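Local coordinates for Serine/threonine protein kinase (Mycobacterium tuberculosis, PDB 4ESQ) that forms the extracellular sensor domain of the receptor kinase PknH, whose whole protein probably phosphorylates serine and threonine residues of target proteins at the expense of ATP, at residues L13-M24 and E83-V91; A158-V169 and G181-N192. All coordinates share one frame; numbering follows the deposited sequence. Where two conformers were deposited one is given.

Interaction 1 (L13-M24 and E83-V91); sequences LLLNSSEVNAVM and EHWVNQAVV
With CG of Gln88 set between its backbone N and carbonyl carbon (chi1 46°) and the chain extended beyond it (chi2 165°), the amide rises from strand 84-91 to meet the backbone of Leu15. Two bonds grip it: Leu15 N donates to Gln88 OE1 at 2.8 Å, almost straight at 175°, and Gln88 NE2 donates to Leu15 O at 3.1 Å, an acceptor lying close to the amide plane. This pairing fixes the rotation of a buried amide and satisfies both polar groups of Leu15. Leu14 lies across it, CB 3.6 Å from Gln88 OE1, while Leu14 CD2 touches Val90 CG2 at 3.9 Å. Beyond Leu15 the chain enters helix 17-24 through a capping box, in which Glu19 N donates to Asn16 OD1 and Asn16 N to Glu19 OE1. The helix packs on one face of the antiparallel sheet of this Mog1p/PsbP-clan domain. Val20 CG2 rests 3.7 Å from Gln88 NE2. Met24 CG and SD lie against Val86 CG2, CG at 3.6 Å, and bends at chi2 and chi3 bring Met24 CE to 4.1 Å from His84 CD2. Met24 O sits over one face of the His84 ring, whose ND1 is hydrogen-bonded to Glu77.

Interaction 2 (A158-V169 and G181-N192); sequences AMSVANNVVVDV and GQIAAKIVDKVN
Strands 158-162 and 165-169 form an antiparallel hairpin, joined by a type II' turn from Ala162 to Val165, and helix 181-192 runs along one face of it, nearly parallel to the first strand (20°) and roughly antiparallel to the second (152°), with closest axis approaches of 7.8 and 8.4 Å. Alternate residues, Ala158, Ser160 and Ala162 on one strand and Val165, Val167 and Val169 on the other, direct their side chains at the helix. Small residues bring the backbones near at the start of the helix, where Ala158 CB lies 3.8 Å from Gly181 N and also touches Ala184 CB. Val167 sits in the middle. Its CG1, anti to the backbone N (chi1 179°), lies 3.9 Å from Ala184 CA and also packs against Ile187, while its CG2 meets Ile187 CG2 at 3.8 Å and borders Val188. Val169 crosses Ile183 with both methyls near Ile183 CG2, and meets Ile187 end to end, Val169 CG2 to Ile187 CD1 being 4.1 Å. Toward strand 158-162, Val188 of the helix divides its branches, CG1 against Ala162 CB and CG2 against Ser160, whose hydroxyl is hydrogen-bonded to Thr140. At the turn, Val191 CG1 reaches Ala162 CB at 3.6 Å and also rests against the methylene of Asn163. A water links the two segments here, accepting from Asn163 ND2 and donating to Val191 O, each at 2.8 Å; Asn163 ND2 also bonds to Gln3 O. The opposite face of the hairpin carries Met159 and Val161, which pack on helix 96-111, making these strands a layer between two helices. Alongside, Ile183 and Ile187 extend the apolar surface to strand 84-92, and Ile183 also meets Val23 of helix 17-24.

How the interactions relate
Both segments of interaction 1 precede those of interaction 2 in the sequence, and their centres lie about 12 Å apart within one PknH-like extracellular domain. Both are built on the same antiparallel sheet, where strands 84-92 and 165-173 are neighbours; Val91 N probably bonds to Val166 O (2.8 Å) across that pair. Helices 17-24 and 179-192 pack on the same side of it. Between their segments, a salt bridge from Glu19 OE1 to Lys190 NZ spans 2.8 Å, and Lys190 NZ also bonds to Leu14 O, while Leu13 O packs against Ile187 CG2. The N-terminal part of the domain is thereby joined to its C-terminal helix by polar links as well as by packing on the common sheet.

Interaction 1 (L13-M24 and E83-V91)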
loop_
_atom_site.group_PDB
_atom_site.type_symbol
_atom_site.label_atom_id
_atom_site.label_comp_id
_atom_site.label_asym_id
_atom_site.label_seq_id
_atom_site.Cartn_x
_atom_site.Cartn_y
_atom_site.Cartn_z
ATOM N N LEU A 13 9.090 11.624 1.562
ATOM C CA LEU A 13 7.784 11.570 0.888
ATOM C C LEU A 13 6.671 10.944 1.734
ATOM O O LEU A 13 5.480 11.106 1.436
ATOM C CB LEU A 13 7.895 10.809 -0.438
ATOM C CG LEU A 13 8.992 11.272 -1.390
ATOM C CD1 LEU A 13 9.027 10.361 -2.600
ATOM C CD2 LEU A 13 8.775 12.720 -1.814
ATOM N N LEU A 14 7.043 10.225 2.784
ATOM C CA LEU A 14 6.049 9.571 3.617
ATOM C C LEU A 14 5.306 10.582 4.485
ATOM O O LEU A 14 5.758 11.717 4.668
ATOM C CB LEU A 14 6.692 8.481 4.480
ATOM C CG LEU A 14 7.404 7.367 3.703
ATOM C CD1 LEU A 14 7.978 6.340 4.664
ATOM C CD2 LEU A 14 6.474 6.692 2.694
ATOM N N LEU A 15 4.162 10.171 5.019
ATOM C CA LEU A 15 3.395 11.051 5.884
ATOM C C LEU A 15 3.948 10.984 7.298
ATOM O O LEU A 15 4.357 9.926 7.767
ATOM C CB LEU A 15 1.916 10.666 5.851
ATOM C CG LEU A 15 1.270 10.780 4.469
ATOM C CD1 LEU A 15 -0.237 10.700 4.608
ATOM C CD2 LEU A 15 1.688 12.081 3.800
ATOM N N ASN A 16 3.993 12.130 7.969
ATOM C CA ASN A 16 4.481 12.159 9.338
ATOM C C ASN A 16 3.392 11.690 10.311
ATOM O O ASN A 16 2.266 11.402 9.898
ATOM C CB ASN A 16 5.035 13.539 9.699
ATOM C CG ASN A 16 3.967 14.625 9.725
ATOM O OD1 ASN A 16 2.841 14.395 10.154
ATOM N ND2 ASN A 16 4.333 15.828 9.283
ATOM N N SER A 17 3.729 11.614 11.595
ATOM C CA SER A 17 2.805 11.066 12.584
ATOM C C SER A 17 1.492 11.848 12.661
ATOM O O SER A 17 0.423 11.250 12.794
ATOM C CB SER A 17 3.468 10.964 13.962
ATOM O OG SER A 17 3.794 12.239 14.485
ATOM N N SER A 18 1.567 13.174 12.577
ATOM C CA SER A 18 0.359 13.992 12.595
ATOM C C SER A 18 -0.515 13.692 11.390
ATOM O O SER A 18 -1.727 13.523 11.513
ATOM C CB SER A 18 0.696 15.483 12.618
ATOM O OG SER A 18 -0.478 16.258 12.424
ATOM N N GLU A 19 0.110 13.618 10.222
ATOM C CA GLU A 19 -0.628 13.393 8.994
ATOM C C GLU A 19 -1.333 12.037 8.981
ATOM O O GLU A 19 -2.464 11.942 8.529
ATOM C CB GLU A 19 0.296 13.543 7.783
ATOM C CG GLU A 19 0.833 14.966 7.606
ATOM C CD GLU A 19 1.945 15.070 6.568
ATOM O OE1 GLU A 19 2.829 14.192 6.527
ATOM O OE2 GLU A 19 1.945 16.050 5.794
ATOM N N VAL A 20 -0.657 10.994 9.458
ATOM C CA VAL A 20 -1.253 9.662 9.515
ATOM C C VAL A 20 -2.437 9.640 10.482
ATOM O O VAL A 20 -3.520 9.145 10.153
ATOM C CB VAL A 20 -0.227 8.601 9.937
ATOM C CG1 VAL A 20 -0.918 7.228 10.092
ATOM C CG2 VAL A 20 0.891 8.528 8.922
ATOM N N ASN A 21 -2.219 10.179 11.678
ATOM C CA ASN A 21 -3.278 10.299 12.676
ATOM C C ASN A 21 -4.492 11.028 12.126
ATOM O O ASN A 21 -5.624 10.591 12.316
ATOM C CB ASN A 21 -2.772 11.056 13.904
ATOM C CG ASN A 21 -2.109 10.155 14.928
ATOM O OD1 ASN A 21 -2.504 8.999 15.124
ATOM N ND2 ASN A 21 -1.109 10.702 15.622
ATOM N N ALA A 22 -4.245 12.140 11.439
ATOM C CA ALA A 22 -5.320 12.980 10.925
ATOM C C ALA A 22 -6.169 12.246 9.896
ATOM O O ALA A 22 -7.393 12.365 9.894
ATOM C CB ALA A 22 -4.747 14.269 10.326
ATOM N N VAL A 23 -5.528 11.484 9.020
ATOM C CA VAL A 23 -6.284 10.751 8.012
ATOM C C VAL A 23 -7.103 9.648 8.679
ATOM O O VAL A 23 -8.279 9.441 8.353
ATOM C CB VAL A 23 -5.371 10.154 6.916
ATOM C CG1 VAL A 23 -6.143 9.126 6.067
ATOM C CG2 VAL A 23 -4.793 11.260 6.040
ATOM N N MET A 24 -6.492 8.961 9.636
ATOM C CA MET A 24 -7.096 7.759 10.208
ATOM C C MET A 24 -8.117 8.039 11.314
ATOM O O MET A 24 -8.859 7.143 11.714
ATOM C CB MET A 24 -6.021 6.794 10.733
ATOM C CG MET A 24 -5.117 6.183 9.654
ATOM S SD MET A 24 -5.996 5.521 8.216
ATOM C CE MET A 24 -6.821 4.114 8.949
ATOM N N GLU A 83 -6.909 0.220 16.844
ATOM C CA GLU A 83 -8.080 0.534 16.024
ATOM C C GLU A 83 -7.720 0.828 14.568
ATOM O O GLU A 83 -8.564 0.687 13.679
ATOM C CB GLU A 83 -8.848 1.728 16.608
ATOM C CG GLU A 83 -9.508 1.454 17.962
ATOM C CD GLU A 83 -10.732 0.558 17.854
ATOM O OE1 GLU A 83 -11.454 0.636 16.835
ATOM O OE2 GLU A 83 -10.969 -0.231 18.794
ATOM N N HIS A 84 -6.471 1.234 14.330
ATOM C CA HIS A 84 -6.042 1.663 12.997
ATOM C C HIS A 84 -4.644 1.137 12.689
ATOM O O HIS A 84 -3.817 0.989 13.587
ATOM C CB HIS A 84 -6.021 3.189 12.917
ATOM C CG HIS A 84 -7.311 3.833 13.316
ATOM N ND1 HIS A 84 -7.502 4.405 14.555
ATOM C CD2 HIS A 84 -8.477 3.989 12.647
ATOM C CE1 HIS A 84 -8.727 4.898 14.628
ATOM N NE2 HIS A 84 -9.342 4.652 13.483
ATOM N N TRP A 85 -4.372 0.876 11.415
ATOM C CA TRP A 85 -3.075 0.344 11.010
ATOM C C TRP A 85 -2.779 0.830 9.602
ATOM O O TRP A 85 -3.627 0.706 8.718
ATOM C CB TRP A 85 -3.135 -1.184 11.035
ATOM C CG TRP A 85 -1.846 -1.912 10.805
ATOM C CD1 TRP A 85 -0.958 -2.343 11.759
ATOM C CD2 TRP A 85 -1.314 -2.339 9.544
ATOM N NE1 TRP A 85 0.097 -3.001 11.161
ATOM C CE2 TRP A 85 -0.102 -3.012 9.804
ATOM C CE3 TRP A 85 -1.745 -2.212 8.217
ATOM C CZ2 TRP A 85 0.693 -3.548 8.784
ATOM C CZ3 TRP A 85 -0.960 -2.757 7.210
ATOM C CH2 TRP A 85 0.247 -3.410 7.502
ATOM N N VAL A 86 -1.592 1.400 9.392
ATOM C CA VAL A 86 -1.241 1.919 8.076
ATOM C C VAL A 86 0.132 1.436 7.670
ATOM O O VAL A 86 1.074 1.514 8.455
ATOM C CB VAL A 86 -1.244 3.461 8.060
ATOM C CG1 VAL A 86 -0.501 4.005 6.819
ATOM C CG2 VAL A 86 -2.671 3.986 8.145
ATOM N N ASN A 87 0.241 0.938 6.442
ATOM C CA ASN A 87 1.529 0.634 5.839
ATOM C C ASN A 87 1.635 1.548 4.621
ATOM O O ASN A 87 0.844 1.427 3.678
ATOM C CB ASN A 87 1.601 -0.836 5.413
ATOM C CG ASN A 87 3.006 -1.268 4.954
ATOM O OD1 ASN A 87 3.901 -0.448 4.758
ATOM N ND2 ASN A 87 3.189 -2.571 4.783
ATOM N N GLN A 88 2.577 2.485 4.667
ATOM C CA GLN A 88 2.786 3.414 3.562
ATOM C C GLN A 88 4.189 3.236 3.031
ATOM O O GLN A 88 5.138 3.135 3.799
ATOM C CB GLN A 88 2.577 4.870 4.003
ATOM C CG GLN A 88 3.262 5.224 5.315
ATOM C CD GLN A 88 3.356 6.730 5.539
ATOM O OE1 GLN A 88 3.242 7.524 4.607
ATOM N NE2 GLN A 88 3.599 7.118 6.776
ATOM N N ALA A 89 4.318 3.184 1.712
ATOM C CA ALA A 89 5.625 3.006 1.099
ATOM C C ALA A 89 5.725 3.768 -0.209
ATOM O O ALA A 89 4.729 3.954 -0.914
ATOM C CB ALA A 89 5.890 1.533 0.854
ATOM N N VAL A 90 6.945 4.197 -0.522
ATOM C CA VAL A 90 7.258 4.773 -1.821
ATOM C C VAL A 90 8.392 3.984 -2.454
ATOM O O VAL A 90 9.332 3.547 -1.780
ATOM C CB VAL A 90 7.625 6.252 -1.720
ATOM C CG1 VAL A 90 6.361 7.071 -1.479
ATOM C CG2 VAL A 90 8.632 6.473 -0.594
ATOM N N VAL A 91 8.301 3.800 -3.760
ATOM C CA VAL A 91 9.248 2.950 -4.459
ATOM C C VAL A 91 9.818 3.733 -5.633
ATOM O O VAL A 91 9.061 4.243 -6.466
ATOM C CB VAL A 91 8.577 1.658 -4.962
ATOM C CG1 VAL A 91 9.598 0.776 -5.671
ATOM C CG2 VAL A 91 7.909 0.900 -3.795
#

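Interaction 2 (A158-V169 and G181-N192)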
loop_
_atom_site.group_PDB
_atom_site.type_symbol
_atom_site.label_atom_id
_atom_site.label_comp_id
_atom_site.label_asym_id
_atom_site.label_seq_id
_atom_site.Cartn_x
_atom_site.Cartn_y
_atom_site.Cartn_z
ATOM N N ALA A 158 -4.207 1.336 -1.869
ATOM C CA ALA A 158 -4.143 2.386 -2.880
ATOM C C ALA A 158 -2.758 2.390 -3.491
ATOM O O ALA A 158 -1.757 2.252 -2.786
ATOM C CB ALA A 158 -4.452 3.743 -2.278
ATOM N N MET A 159 -2.704 2.542 -4.806
ATOM C CA MET A 159 -1.425 2.691 -5.486
ATOM C C MET A 159 -1.535 3.826 -6.476
ATOM O O MET A 159 -2.553 3.974 -7.155
ATOM C CB MET A 159 -1.028 1.404 -6.217
ATOM C CG MET A 159 0.284 1.515 -6.989
ATOM S SD MET A 159 0.778 -0.050 -7.752
ATOM C CE MET A 159 1.120 -1.036 -6.294
ATOM N N SER A 160 -0.490 4.633 -6.544
ATOM C CA SER A 160 -0.432 5.694 -7.538
ATOM C C SER A 160 1.010 5.864 -7.989
ATOM O O SER A 160 1.918 5.169 -7.513
ATOM C CB SER A 160 -0.987 7.006 -6.972
ATOM O OG SER A 160 -1.361 7.906 -8.020
ATOM N N VAL A 161 1.220 6.786 -8.918
ATOM C CA VAL A 161 2.552 7.063 -9.416
ATOM C C VAL A 161 2.640 8.544 -9.718
ATOM O O VAL A 161 1.681 9.146 -10.210
ATOM C CB VAL A 161 2.872 6.238 -10.676
ATOM C CG1 VAL A 161 1.694 6.268 -11.646
ATOM C CG2 VAL A 161 4.153 6.736 -11.349
ATOM N N ALA A 162 3.783 9.127 -9.385
ATOM C CA ALA A 162 4.099 10.495 -9.772
ATOM C C ALA A 162 5.594 10.516 -10.058
ATOM O O ALA A 162 6.375 9.931 -9.308
ATOM C CB ALA A 162 3.754 11.457 -8.667
ATOM N N ASN A 163 5.995 11.170 -11.144
ATOM C CA ASN A 163 7.400 11.152 -11.536
ATOM C C ASN A 163 7.857 9.694 -11.633
ATOM O O ASN A 163 7.165 8.875 -12.237
ATOM C CB ASN A 163 8.255 11.943 -10.535
ATOM C CG ASN A 163 9.518 12.512 -11.161
ATOM O OD1 ASN A 163 9.989 12.024 -12.192
ATOM N ND2 ASN A 163 10.084 13.542 -10.529
ATOM N N ASN A 164 9.010 9.374 -11.044
ATOM C CA ASN A 164 9.551 8.017 -11.085
ATOM C C ASN A 164 9.226 7.219 -9.825
ATOM O O ASN A 164 9.896 6.224 -9.528
ATOM C CB ASN A 164 11.072 8.055 -11.250
ATOM C CG ASN A 164 11.752 8.781 -10.110
ATOM O OD1 ASN A 164 11.310 9.852 -9.694
ATOM N ND2 ASN A 164 12.818 8.193 -9.583
ATOM N N VAL A 165 8.213 7.656 -9.083
ATOM C CA VAL A 165 7.939 7.064 -7.775
ATOM C C VAL A 165 6.561 6.424 -7.730
ATOM O O VAL A 165 5.569 7.054 -8.080
ATOM C CB VAL A 165 8.018 8.121 -6.650
ATOM C CG1 VAL A 165 7.643 7.514 -5.284
ATOM C CG2 VAL A 165 9.398 8.737 -6.601
ATOM N N VAL A 166 6.512 5.166 -7.305
ATOM C CA VAL A 166 5.247 4.489 -7.052
ATOM C C VAL A 166 4.869 4.617 -5.576
ATOM O O VAL A 166 5.704 4.440 -4.693
ATOM C CB VAL A 166 5.316 3.004 -7.440
ATOM C CG1 VAL A 166 4.067 2.266 -6.921
ATOM C CG2 VAL A 166 5.456 2.861 -8.955
ATOM N N VAL A 167 3.616 4.954 -5.326
ATOM C CA VAL A 167 3.114 5.148 -3.978
ATOM C C VAL A 167 2.250 3.930 -3.678
ATOM O O VAL A 167 1.358 3.601 -4.454
ATOM C CB VAL A 167 2.290 6.436 -3.913
ATOM C CG1 VAL A 167 1.719 6.657 -2.517
ATOM C CG2 VAL A 167 3.169 7.609 -4.322
ATOM N N ASP A 168 2.529 3.245 -2.570
ATOM C CA ASP A 168 1.913 1.947 -2.307
ATOM C C ASP A 168 1.434 1.916 -0.867
ATOM O O ASP A 168 2.252 1.866 0.050
ATOM C CB ASP A 168 2.960 0.848 -2.544
ATOM C CG ASP A 168 2.352 -0.523 -2.773
ATOM O OD1 ASP A 168 1.118 -0.655 -2.706
ATOM O OD2 ASP A 168 3.130 -1.477 -3.027
ATOM N N VAL A 169 0.117 1.947 -0.672
ATOM C CA VAL A 169 -0.466 2.159 0.660
ATOM C C VAL A 169 -1.532 1.133 1.054
ATOM O O VAL A 169 -2.400 0.776 0.254
ATOM C CB VAL A 169 -1.099 3.559 0.737
ATOM C CG1 VAL A 169 -1.742 3.793 2.105
ATOM C CG2 VAL A 169 -0.054 4.644 0.427
ATOM N N GLY A 181 -6.660 6.045 -0.192
ATOM C CA GLY A 181 -6.710 6.990 -1.289
ATOM C C GLY A 181 -6.243 8.359 -0.830
ATOM O O GLY A 181 -5.537 9.055 -1.562
ATOM N N GLN A 182 -6.643 8.764 0.374
ATOM C CA GLN A 182 -6.217 10.069 0.884
ATOM C C GLN A 182 -4.717 10.102 1.139
ATOM O O GLN A 182 -4.026 11.083 0.831
ATOM C CB GLN A 182 -6.912 10.385 2.198
ATOM C CG GLN A 182 -8.360 10.723 2.087
ATOM C CD GLN A 182 -8.874 11.146 3.437
ATOM O OE1 GLN A 182 -9.444 10.346 4.172
ATOM N NE2 GLN A 182 -8.618 12.404 3.800
ATOM N N ILE A 183 -4.219 9.037 1.742
ATOM C CA ILE A 183 -2.803 8.963 2.047
ATOM C C ILE A 183 -2.007 9.038 0.750
ATOM O O ILE A 183 -1.054 9.821 0.629
ATOM C CB ILE A 183 -2.481 7.693 2.867
ATOM C CG1 ILE A 183 -3.018 7.856 4.295
ATOM C CG2 ILE A 183 -0.985 7.414 2.898
ATOM C CD1 ILE A 183 -3.124 6.548 5.060
ATOM N N ALA A 184 -2.413 8.250 -0.234
ATOM C CA ALA A 184 -1.710 8.225 -1.513
ATOM C C ALA A 184 -1.658 9.615 -2.148
ATOM O O ALA A 184 -0.612 10.054 -2.637
ATOM C CB ALA A 184 -2.377 7.230 -2.457
ATOM N N ALA A 185 -2.791 10.311 -2.131
ATOM C CA ALA A 185 -2.859 11.637 -2.735
ATOM C C ALA A 185 -1.938 12.615 -2.022
ATOM O O ALA A 185 -1.312 13.468 -2.662
ATOM C CB ALA A 185 -4.289 12.147 -2.748
ATOM N N LYS A 186 -1.838 12.491 -0.703
ATOM C CA LYS A 186 -0.955 13.374 0.051
ATOM C C LYS A 186 0.522 13.084 -0.250
ATOM O O LYS A 186 1.324 14.006 -0.387
ATOM C CB LYS A 186 -1.256 13.302 1.549
ATOM C CG LYS A 186 -2.643 13.866 1.901
ATOM C CD LYS A 186 -3.003 13.641 3.357
ATOM C CE LYS A 186 -4.359 14.275 3.702
ATOM N NZ LYS A 186 -4.340 15.760 3.555
ATOM N N ILE A 187 0.873 11.810 -0.367
ATOM C CA ILE A 187 2.234 11.451 -0.764
ATOM C C ILE A 187 2.551 11.939 -2.184
ATOM O O ILE A 187 3.640 12.441 -2.448
ATOM C CB ILE A 187 2.474 9.937 -0.626
ATOM C CG1 ILE A 187 2.344 9.528 0.838
ATOM C CG2 ILE A 187 3.865 9.558 -1.177
ATOM C CD1 ILE A 187 2.266 7.998 1.067
ATOM N N VAL A 188 1.591 11.812 -3.096
ATOM C CA VAL A 188 1.788 12.302 -4.457
ATOM C C VAL A 188 2.058 13.808 -4.451
ATOM O O VAL A 188 2.903 14.291 -5.206
ATOM C CB VAL A 188 0.579 11.984 -5.339
ATOM C CG1 VAL A 188 0.573 12.852 -6.591
ATOM C CG2 VAL A 188 0.550 10.499 -5.683
ATOM N N ASP A 189 1.356 14.549 -3.594
ATOM C CA ASP A 189 1.607 15.991 -3.484
ATOM C C ASP A 189 3.044 16.262 -3.035
ATOM O O ASP A 189 3.666 17.232 -3.475
ATOM C CB ASP A 189 0.627 16.666 -2.519
ATOM C CG ASP A 189 -0.775 16.791 -3.090
ATOM O OD1 ASP A 189 -0.931 16.759 -4.323
ATOM O OD2 ASP A 189 -1.724 16.944 -2.295
ATOM N N LYS A 190 3.572 15.415 -2.154
ATOM C CA LYS A 190 4.960 15.571 -1.717
ATOM C C LYS A 190 5.933 15.253 -2.853
ATOM O O LYS A 190 6.963 15.911 -2.989
ATOM C CB LYS A 190 5.261 14.721 -0.476
ATOM C CG LYS A 190 4.507 15.194 0.778
ATOM C CD LYS A 190 5.054 14.553 2.053
ATOM C CE LYS A 190 4.232 14.980 3.286
ATOM N NZ LYS A 190 4.813 14.417 4.540
ATOM N N VAL A 191 5.615 14.253 -3.673
ATOM C CA VAL A 191 6.463 13.958 -4.832
ATOM C C VAL A 191 6.479 15.171 -5.753
ATOM O O VAL A 191 7.534 15.591 -6.246
ATOM C CB VAL A 191 5.952 12.743 -5.646
ATOM C CG1 VAL A 191 6.732 12.612 -6.953
ATOM C CG2 VAL A 191 6.040 11.469 -4.829
ATOM N N ASN A 192 5.300 15.737 -5.986
ATOM C CA ASN A 192 5.168 16.843 -6.929
ATOM C C ASN A 192 6.011 18.048 -6.540
ATOM O O ASN A 192 6.456 18.803 -7.402
ATOM C CB ASN A 192 3.706 17.270 -7.073
ATOM C CG ASN A 192 2.874 16.267 -7.853
ATOM O OD1 ASN A 192 3.405 15.465 -8.617
ATOM N ND2 ASN A 192 1.562 16.332 -7.679
HETATM O O HOH W 1 8.852 15.367 -8.741
#